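Local coordinates for protein polymerase X (Deinococcus radiodurans, PDB 2W9M) that probably extends DNA from deoxyribonucleoside triphosphates, as a zinc-binding family X DNA polymerase linked to DNA repair, at residues 14-25 against 34-45. Residues are numbered along the deposited sequence; the frame is centred on the assembly and turned at random.
Sequences VHALERTADLLD and SRAYRSAARSLE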
loop_
_atom_site.group_PDB
_atom_site.type_symbol
_atom_site.label_atom_id
_atom_site.label_comp_id
_atom_site.label_asym_id
_atom_site.label_seq_id
_atom_site.Cartn_x
_atom_site.Cartn_y
_atom_site.Cartn_z
ATOM N N VAL A 14 2.554 25.593 -21.742
ATOM C CA VAL A 14 2.071 26.470 -20.687
ATOM C C VAL A 14 1.270 25.678 -19.657
ATOM O O VAL A 14 1.322 25.967 -18.463
ATOM C CB VAL A 14 1.204 27.612 -21.245
ATOM C CG1 VAL A 14 0.792 28.552 -20.129
ATOM C CG2 VAL A 14 1.955 28.371 -22.317
ATOM N N HIS A 15 0.539 24.669 -20.126
ATOM C CA HIS A 15 -0.319 23.870 -19.255
ATOM C C HIS A 15 0.489 22.943 -18.346
ATOM O O HIS A 15 0.186 22.798 -17.162
ATOM C CB HIS A 15 -1.308 23.051 -20.084
ATOM C CG HIS A 15 -2.583 22.745 -19.367
ATOM N ND1 HIS A 15 -2.618 22.341 -18.049
ATOM C CD2 HIS A 15 -3.871 22.781 -19.782
ATOM C CE1 HIS A 15 -3.871 22.147 -17.683
ATOM N NE2 HIS A 15 -4.652 22.405 -18.716
ATOM N N ALA A 16 1.510 22.308 -18.909
ATOM C CA ALA A 16 2.405 21.462 -18.128
ATOM C C ALA A 16 3.134 22.288 -17.075
ATOM O O ALA A 16 3.254 21.870 -15.926
ATOM C CB ALA A 16 3.401 20.755 -19.036
ATOM N N LEU A 17 3.615 23.463 -17.473
ATOM C CA LEU A 17 4.284 24.372 -16.542
ATOM C C LEU A 17 3.337 24.801 -15.430
ATOM O O LEU A 17 3.742 24.919 -14.276
ATOM C CB LEU A 17 4.829 25.604 -17.272
ATOM C CG LEU A 17 6.012 25.372 -18.218
ATOM C CD1 LEU A 17 6.363 26.639 -18.983
ATOM C CD2 LEU A 17 7.216 24.856 -17.450
ATOM N N GLU A 18 2.076 25.027 -15.785
ATOM C CA GLU A 18 1.054 25.419 -14.818
ATOM C C GLU A 18 0.598 24.259 -13.938
ATOM O O GLU A 18 0.099 24.471 -12.833
ATOM C CB GLU A 18 -0.151 26.039 -15.529
ATOM C CG GLU A 18 -0.004 27.526 -15.816
ATOM C CD GLU A 18 -0.976 28.026 -16.873
ATOM O OE1 GLU A 18 -1.248 27.280 -17.841
ATOM O OE2 GLU A 18 -1.462 29.172 -16.741
ATOM N N ARG A 19 0.764 23.033 -14.427
ATOM C CA ARG A 19 0.364 21.857 -13.661
ATOM C C ARG A 19 1.446 21.453 -12.661
ATOM O O ARG A 19 1.159 20.795 -11.661
ATOM C CB ARG A 19 0.025 20.686 -14.588
ATOM C CG ARG A 19 -0.732 19.553 -13.897
ATOM C CD ARG A 19 -1.155 18.467 -14.878
ATOM N NE ARG A 19 -2.010 18.978 -15.949
ATOM C CZ ARG A 19 -1.649 19.056 -17.229
ATOM N NH1 ARG A 19 -0.444 18.651 -17.610
ATOM N NH2 ARG A 19 -2.498 19.534 -18.130
ATOM N N THR A 20 2.686 21.857 -12.935
ATOM C CA THR A 20 3.818 21.565 -12.057
ATOM C C THR A 20 3.833 22.469 -10.825
ATOM O O THR A 20 4.214 22.042 -9.733
ATOM C CB THR A 20 5.164 21.717 -12.790
ATOM O OG1 THR A 20 5.093 21.086 -14.075
ATOM C CG2 THR A 20 6.289 21.091 -11.974
ATOM N N ALA A 21 3.430 23.722 -11.004
ATOM C CA ALA A 21 3.355 24.653 -9.888
ATOM C C ALA A 21 2.220 24.246 -8.961
ATOM O O ALA A 21 2.342 24.347 -7.745
ATOM C CB ALA A 21 3.162 26.085 -10.387
ATOM N N ASP A 22 1.118 23.785 -9.549
ATOM C CA ASP A 22 -0.027 23.310 -8.778
ATOM C C ASP A 22 0.346 22.099 -7.927
ATOM O O ASP A 22 -0.079 21.985 -6.777
ATOM C CB ASP A 22 -1.200 22.969 -9.703
ATOM C CG ASP A 22 -1.955 24.204 -10.175
ATOM O OD1 ASP A 22 -2.059 25.180 -9.400
ATOM O OD2 ASP A 22 -2.455 24.192 -11.323
ATOM N N LEU A 23 1.144 21.202 -8.502
ATOM C CA LEU A 23 1.629 20.015 -7.798
ATOM C C LEU A 23 2.568 20.371 -6.640
ATOM O O LEU A 23 2.485 19.781 -5.562
ATOM C CB LEU A 23 2.321 19.055 -8.771
ATOM C CG LEU A 23 1.416 18.122 -9.576
ATOM C CD1 LEU A 23 2.197 17.390 -10.658
ATOM C CD2 LEU A 23 0.745 17.130 -8.648
ATOM N N LEU A 24 3.459 21.333 -6.873
ATOM C CA LEU A 24 4.358 21.824 -5.829
ATOM C C LEU A 24 3.585 22.586 -4.755
ATOM O O LEU A 24 3.938 22.548 -3.577
ATOM C CB LEU A 24 5.456 22.704 -6.431
ATOM C CG LEU A 24 6.409 21.977 -7.383
ATOM C CD1 LEU A 24 7.130 22.947 -8.314
ATOM C CD2 LEU A 24 7.403 21.133 -6.601
ATOM N N ASP A 25 2.524 23.272 -5.173
ATOM C CA ASP A 25 1.628 23.959 -4.248
ATOM C C ASP A 25 0.983 22.988 -3.262
ATOM O O ASP A 25 0.835 23.299 -2.081
ATOM C CB ASP A 25 0.528 24.704 -5.012
ATOM C CG ASP A 25 1.031 25.968 -5.679
ATOM O OD1 ASP A 25 2.042 26.532 -5.204
ATOM O OD2 ASP A 25 0.410 26.399 -6.676
ATOM N N SER A 34 7.933 26.604 -7.445
ATOM C CA SER A 34 6.497 26.688 -7.672
ATOM C C SER A 34 6.214 28.055 -8.282
ATOM O O SER A 34 5.503 28.169 -9.282
ATOM C CB SER A 34 5.707 26.494 -6.375
ATOM O OG SER A 34 5.514 27.719 -5.688
ATOM N N ARG A 35 6.791 29.090 -7.678
ATOM C CA ARG A 35 6.737 30.430 -8.241
ATOM C C ARG A 35 7.492 30.478 -9.561
ATOM O O ARG A 35 7.044 31.109 -10.516
ATOM C CB ARG A 35 7.328 31.450 -7.269
ATOM C CG ARG A 35 6.294 32.162 -6.427
ATOM C CD ARG A 35 6.917 33.295 -5.639
ATOM N NE ARG A 35 5.948 34.354 -5.375
ATOM C CZ ARG A 35 6.115 35.314 -4.470
ATOM N NH1 ARG A 35 7.215 35.349 -3.729
ATOM N NH2 ARG A 35 5.177 36.236 -4.302
ATOM N N ALA A 36 8.636 29.802 -9.609
ATOM C CA ALA A 36 9.467 29.783 -10.809
ATOM C C ALA A 36 8.754 29.136 -11.994
ATOM O O ALA A 36 8.907 29.578 -13.133
ATOM C CB ALA A 36 10.788 29.080 -10.533
ATOM N N TYR A 37 7.979 28.089 -11.729
ATOM C CA TYR A 37 7.226 27.423 -12.787
ATOM C C TYR A 37 5.965 28.201 -13.156
ATOM O O TYR A 37 5.563 28.233 -14.320
ATOM C CB TYR A 37 6.879 25.982 -12.397
ATOM C CG TYR A 37 7.993 24.999 -12.680
ATOM C CD1 TYR A 37 8.760 24.468 -11.650
ATOM C CD2 TYR A 37 8.284 24.611 -13.980
ATOM C CE1 TYR A 37 9.783 23.574 -11.908
ATOM C CE2 TYR A 37 9.305 23.719 -14.249
ATOM C CZ TYR A 37 10.051 23.202 -13.211
ATOM O OH TYR A 37 11.067 22.311 -13.481
ATOM N N ARG A 38 5.353 28.835 -12.164
ATOM C CA ARG A 38 4.135 29.602 -12.388
ATOM C C ARG A 38 4.431 30.853 -13.208
ATOM O O ARG A 38 3.655 31.227 -14.089
ATOM C CB ARG A 38 3.497 29.983 -11.055
ATOM C CG ARG A 38 1.981 30.058 -11.081
ATOM C CD ARG A 38 1.427 30.408 -9.705
ATOM N NE ARG A 38 2.137 29.719 -8.630
ATOM C CZ ARG A 38 3.079 30.279 -7.877
ATOM N NH1 ARG A 38 3.426 31.544 -8.074
ATOM N NH2 ARG A 38 3.676 29.576 -6.923
ATOM N N SER A 39 5.562 31.492 -12.916
ATOM C CA SER A 39 5.968 32.700 -13.629
ATOM C C SER A 39 6.427 32.380 -15.050
ATOM O O SER A 39 6.218 33.171 -15.968
ATOM C CB SER A 39 7.070 33.445 -12.866
ATOM O OG SER A 39 8.302 32.745 -12.923
ATOM N N ALA A 40 7.051 31.220 -15.228
ATOM C CA ALA A 40 7.465 30.781 -16.557
ATOM C C ALA A 40 6.247 30.502 -17.433
ATOM O O ALA A 40 6.309 30.615 -18.657
ATOM C CB ALA A 40 8.352 29.548 -16.465
ATOM N N ALA A 41 5.138 30.139 -16.799
ATOM C CA ALA A 41 3.906 29.854 -17.521
ATOM C C ALA A 41 3.245 31.142 -17.994
ATOM O O ALA A 41 2.670 31.191 -19.081
ATOM C CB ALA A 41 2.954 29.061 -16.648
ATOM N N ARG A 42 3.331 32.182 -17.171
ATOM C CA ARG A 42 2.729 33.469 -17.501
ATOM C C ARG A 42 3.517 34.197 -18.586
ATOM O O ARG A 42 2.977 35.050 -19.286
ATOM C CB ARG A 42 2.607 34.348 -16.251
ATOM C CG ARG A 42 1.936 33.659 -15.072
ATOM C CD ARG A 42 1.155 34.649 -14.220
ATOM N NE ARG A 42 0.297 33.975 -13.246
ATOM C CZ ARG A 42 -0.891 34.430 -12.855
ATOM N NH1 ARG A 42 -1.376 35.555 -13.361
ATOM N NH2 ARG A 42 -1.602 33.751 -11.964
ATOM N N SER A 43 4.796 33.857 -18.720
ATOM C CA SER A 43 5.653 34.458 -19.740
ATOM C C SER A 43 5.447 33.791 -21.099
ATOM O O SER A 43 5.349 34.469 -22.121
ATOM C CB SER A 43 7.128 34.388 -19.327
ATOM O OG SER A 43 7.404 35.261 -18.241
ATOM N N LEU A 44 5.383 32.463 -21.109
ATOM C CA LEU A 44 5.077 31.726 -22.331
ATOM C C LEU A 44 3.694 32.104 -22.842
ATOM O O LEU A 44 3.355 31.843 -23.997
ATOM C CB LEU A 44 5.148 30.218 -22.094
ATOM C CG LEU A 44 6.521 29.566 -22.256
ATOM C CD1 LEU A 44 6.403 28.056 -22.131
ATOM C CD2 LEU A 44 7.130 29.946 -23.595
ATOM N N GLU A 45 2.902 32.716 -21.969
ATOM C CA GLU A 45 1.577 33.196 -22.335
ATOM C C GLU A 45 1.677 34.185 -23.496
ATOM O O GLU A 45 1.410 33.831 -24.645
ATOM C CB GLU A 45 0.903 33.867 -21.138
ATOM C CG GLU A 45 -0.605 33.732 -21.131
ATOM C CD GLU A 45 -1.050 32.328 -20.782
ATOM O OE1 GLU A 45 -0.506 31.759 -19.812
ATOM O OE2 GLU A 45 -1.944 31.792 -21.474
#
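The CA atoms come nearest at V14-A41 and A21-S34 where helix segments 14-25 and 34-45 run antiparallel, their axes 7.9 Å apart and crossing at -156°. No hydrogen bond joins them; two interlocking knobs, L17 and Y37, carry much of the packing. L17 sits in a hole formed by Y37, A40, A41 and L44: L17 CD1 meets L44 CD1 at 3.5 Å. L17 CD2 lies at the edge of the Y37 ring, in its plane, 3.6 Å from Y37 CD2. In return Y37 fills the hole between L17, T20, A21 and L24. With T20 OG1 beside the backbone N (chi1 -45°) and donating to A16 O, T20 CG2 lies over one face of the Y37 ring, 4.2 Å from the centroid. The small A21 and A41 let the backbones close in, A21 CB lying 3.3 Å from S34 O. V14 spreads its methyls at the start of segment 14-25, CG1 against A41 O and E45 OE1, V14 CG2 3.7 Å from L44 CB; an alanine here would probably open a gap beside L44 and A41. Nearby, the carboxylates of E18 and E45 approach as like charges. At the other end D25 OD1 makes a long salt bridge with R38 NH2 (3.9 Å), approaching the guanidinium edge. Helix 67-79 adds I69 against Y37 and A40, and L73 against L44. The pair belongs to the small helical bundle of the N-terminal helix-hairpin-helix domain, akin to the 8 kDa domain of polymerase beta.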